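Local coordinates for PaaA (Enterobacter agglomerans, PDB 5FF5), which takes part in making the bicyclic core of the antibiotic pantocin A by modifying a peptide, and probably activates carboxylates as ThiF/E1-like adenylating enzymes do, at residues G263-I268 against A326-I331. Residues are numbered along the deposited sequence; the frame is centred on the assembly and turned at random.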
ATOM      1  N   GLY A 263     -12.722  -6.924  -6.623  1.00 62.28           N
ATOM      2  CA  GLY A 263     -13.550  -5.812  -6.225  1.00 55.42           C
ATOM      3  C   GLY A 263     -13.380  -4.693  -7.222  1.00 60.39           C
ATOM      4  O   GLY A 263     -12.896  -4.887  -8.332  1.00 72.57           O
ATOM      5  N   ASP A 264     -13.799  -3.510  -6.822  1.00 61.71           N
ATOM      6  CA  ASP A 264     -13.704  -2.343  -7.665  1.00 60.53           C
ATOM      7  C   ASP A 264     -13.390  -1.091  -6.851  1.00 61.53           C
ATOM      8  O   ASP A 264     -13.323  -1.125  -5.621  1.00 56.99           O
ATOM      9  CB  ASP A 264     -15.006  -2.183  -8.429  1.00 55.87           C
ATOM     10  CG  ASP A 264     -16.213  -2.307  -7.526  1.00 62.13           C
ATOM     11  OD1 ASP A 264     -16.274  -1.597  -6.505  1.00 59.14           O
ATOM     12  OD2 ASP A 264     -17.089  -3.144  -7.822  1.00 74.89           O
ATOM     13  N   PRO A 265     -13.169   0.021  -7.543  1.00 57.45           N
ATOM     14  CA  PRO A 265     -13.014   1.314  -6.878  1.00 54.19           C
ATOM     15  C   PRO A 265     -14.031   1.579  -5.770  1.00 50.12           C
ATOM     16  O   PRO A 265     -13.796   2.518  -5.017  1.00 71.55           O
ATOM     17  CB  PRO A 265     -13.187   2.297  -8.031  1.00 56.35           C
ATOM     18  CG  PRO A 265     -12.529   1.564  -9.184  1.00 58.13           C
ATOM     19  CD  PRO A 265     -12.845   0.094  -8.977  1.00 51.56           C
ATOM     20  N   LEU A 266     -15.135   0.831  -5.695  1.00 45.46           N
ATOM     21  CA  LEU A 266     -16.164   1.049  -4.664  1.00 52.30           C
ATOM     22  C   LEU A 266     -16.050   0.145  -3.413  1.00 57.94           C
ATOM     23  O   LEU A 266     -16.144   0.629  -2.285  1.00 59.72           O
ATOM     24  CB  LEU A 266     -17.551   0.904  -5.296  1.00 55.02           C
ATOM     25  CG  LEU A 266     -17.959   2.008  -6.293  1.00 60.65           C
ATOM     26  CD1 LEU A 266     -19.355   1.765  -6.827  1.00 66.66           C
ATOM     27  CD2 LEU A 266     -17.892   3.408  -5.673  1.00 48.49           C
ATOM     28  N   GLU A 267     -15.817  -1.151  -3.603  1.00 61.95           N
ATOM     29  CA  GLU A 267     -15.554  -2.053  -2.473  1.00 62.35           C
ATOM     30  C   GLU A 267     -14.581  -3.149  -2.896  1.00 56.44           C
ATOM     31  O   GLU A 267     -14.622  -3.624  -4.025  1.00 61.16           O
ATOM     32  CB  GLU A 267     -16.822  -2.735  -1.949  1.00 59.74           C
ATOM     33  CG  GLU A 267     -17.297  -3.823  -2.888  1.00 74.38           C
ATOM     34  CD  GLU A 267     -18.185  -4.846  -2.223  1.00 77.58           C
ATOM     35  OE1 GLU A 267     -18.515  -4.655  -1.033  1.00 75.65           O
ATOM     36  OE2 GLU A 267     -18.516  -5.861  -2.886  1.00 79.61           O
ATOM     37  N   ILE A 268     -13.719  -3.559  -1.979  1.00 53.34           N
ATOM     38  CA  ILE A 268     -12.679  -4.513  -2.293  1.00 55.41           C
ATOM     39  C   ILE A 268     -12.908  -5.745  -1.464  1.00 56.73           C
ATOM     40  O   ILE A 268     -13.460  -5.648  -0.363  1.00 57.78           O
ATOM     41  CB  ILE A 268     -11.283  -3.968  -1.962  1.00 59.70           C
ATOM     42  CG1 ILE A 268     -11.225  -3.639  -0.472  1.00 53.48           C
ATOM     43  CG2 ILE A 268     -10.965  -2.720  -2.759  1.00 49.56           C
ATOM     44  CD1 ILE A 268      -9.849  -3.255  -0.000  1.00 62.54           C
ATOM     45  N   ALA A 326      -5.652   3.652  -9.520  1.00 50.20           N
ATOM     46  CA  ALA A 326      -4.615   2.934  -8.770  1.00 56.02           C
ATOM     47  C   ALA A 326      -4.935   2.617  -7.282  1.00 54.35           C
ATOM     48  O   ALA A 326      -4.643   1.510  -6.810  1.00 48.28           O
ATOM     49  CB  ALA A 326      -3.288   3.701  -8.877  1.00 51.90           C
ATOM     50  N   PRO A 327      -5.525   3.582  -6.543  1.00 59.05           N
ATOM     51  CA  PRO A 327      -5.737   3.463  -5.088  1.00 53.63           C
ATOM     52  C   PRO A 327      -6.385   2.162  -4.630  1.00 49.53           C
ATOM     53  O   PRO A 327      -6.022   1.613  -3.598  1.00 53.05           O
ATOM     54  CB  PRO A 327      -6.652   4.650  -4.771  1.00 48.34           C
ATOM     55  CG  PRO A 327      -6.274   5.666  -5.784  1.00 53.90           C
ATOM     56  CD  PRO A 327      -5.949   4.903  -7.042  1.00 55.05           C
ATOM     57  N   SER A 328      -7.365   1.689  -5.375  1.00 51.00           N
ATOM     58  CA  SER A 328      -8.073   0.480  -5.003  1.00 42.09           C
ATOM     59  C   SER A 328      -7.162  -0.738  -5.132  1.00 49.17           C
ATOM     60  O   SER A 328      -7.271  -1.696  -4.374  1.00 52.11           O
ATOM     61  CB  SER A 328      -9.315   0.353  -5.865  1.00 47.97           C
ATOM     62  OG  SER A 328      -9.583   1.614  -6.479  1.00 57.10           O
ATOM     63  N   LEU A 329      -6.266  -0.704  -6.109  1.00 49.25           N
ATOM     64  CA  LEU A 329      -5.367  -1.820  -6.361  1.00 47.89           C
ATOM     65  C   LEU A 329      -4.285  -1.948  -5.294  1.00 51.24           C
ATOM     66  O   LEU A 329      -3.920  -3.064  -4.904  1.00 52.10           O
ATOM     67  CB  LEU A 329      -4.714  -1.675  -7.733  1.00 55.70           C
ATOM     68  CG  LEU A 329      -5.627  -1.540  -8.950  1.00 49.83           C
ATOM     69  CD1 LEU A 329      -4.767  -1.429 -10.199  1.00 56.94           C
ATOM     70  CD2 LEU A 329      -6.559  -2.710  -9.049  1.00 47.89           C
ATOM     71  N   SER A 330      -3.753  -0.817  -4.833  1.00 46.84           N
ATOM     72  CA  SER A 330      -2.656  -0.864  -3.864  1.00 54.67           C
ATOM     73  C   SER A 330      -3.146  -1.448  -2.548  1.00 55.88           C
ATOM     74  O   SER A 330      -2.458  -2.277  -1.924  1.00 53.66           O
ATOM     75  CB  SER A 330      -2.051   0.526  -3.618  1.00 52.88           C
ATOM     76  OG  SER A 330      -2.728   1.528  -4.353  1.00 60.88           O
ATOM     77  N   ILE A 331      -4.347  -1.043  -2.143  1.00 42.09           N
ATOM     78  CA  ILE A 331      -4.920  -1.580  -0.930  1.00 42.09           C
ATOM     79  C   ILE A 331      -5.047  -3.090  -1.066  1.00 47.84           C
ATOM     80  O   ILE A 331      -4.634  -3.833  -0.177  1.00 42.09           O
ATOM     81  CB  ILE A 331      -6.286  -0.981  -0.627  1.00 42.09           C
ATOM     82  CG1 ILE A 331      -6.172   0.506  -0.367  1.00 42.09           C
ATOM     83  CG2 ILE A 331      -6.874  -1.636   0.595  1.00 48.15           C
ATOM     84  CD1 ILE A 331      -7.439   1.097   0.123  1.00 42.09           C
TER
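The pyrrolidine ring of P265 turns one face to the side chain of S328, whose hydroxyl stands above that face toward its CA end, with S328 OG 3.5 Å from P265 CA. S328 OG is 4.0 Å from both P265 CB and CG, so the hydroxyl rests on the ring by van der Waals contact. W323 and Q324 also touch the proline. The side chain of D264 leaves its backbone away from the helix, and its carboxylate, the other flat group, serves the turn: OD1 accepts a hydrogen bond from E267 N (3.0 Å), with an N-H...O angle of 157° and the donor nearly along the C-O axis, forming an Asx motif that bridges the tip of the hairpin. The backbone bond from D264 N to E267 O, 2.9 Å long, closes the same turn, so P265 is presented from a loop braced on both counts.

The aliphatic part of the interface is formed by I268 and I331, which cross at about a right angle. With chi1 at 59°, I268 sends CG1 between its backbone N and carbonyl carbon, and the chain then runs out extended so that CD1 reaches CG2 of I331 at 3.4 Å. In I331 this touching methyl is the branch anti to the backbone N. I268 CG2 lies 4.2 Å from S328 O.

The contact thus lays segment 326-331 of helix 326-345 against the hairpin joining strands 258-263 and 267-274 of the mixed Rossmann-like sheet. I268 continues onto M332 and I335 of the same helix and pairs through its backbone with L359 of strand 355-360. W146 of helix 142-153 packs on A326, L329 and S330, while P265 and I331 also meet Q112 and I335 of the second subunit, placing this buried corner at the dimer interface.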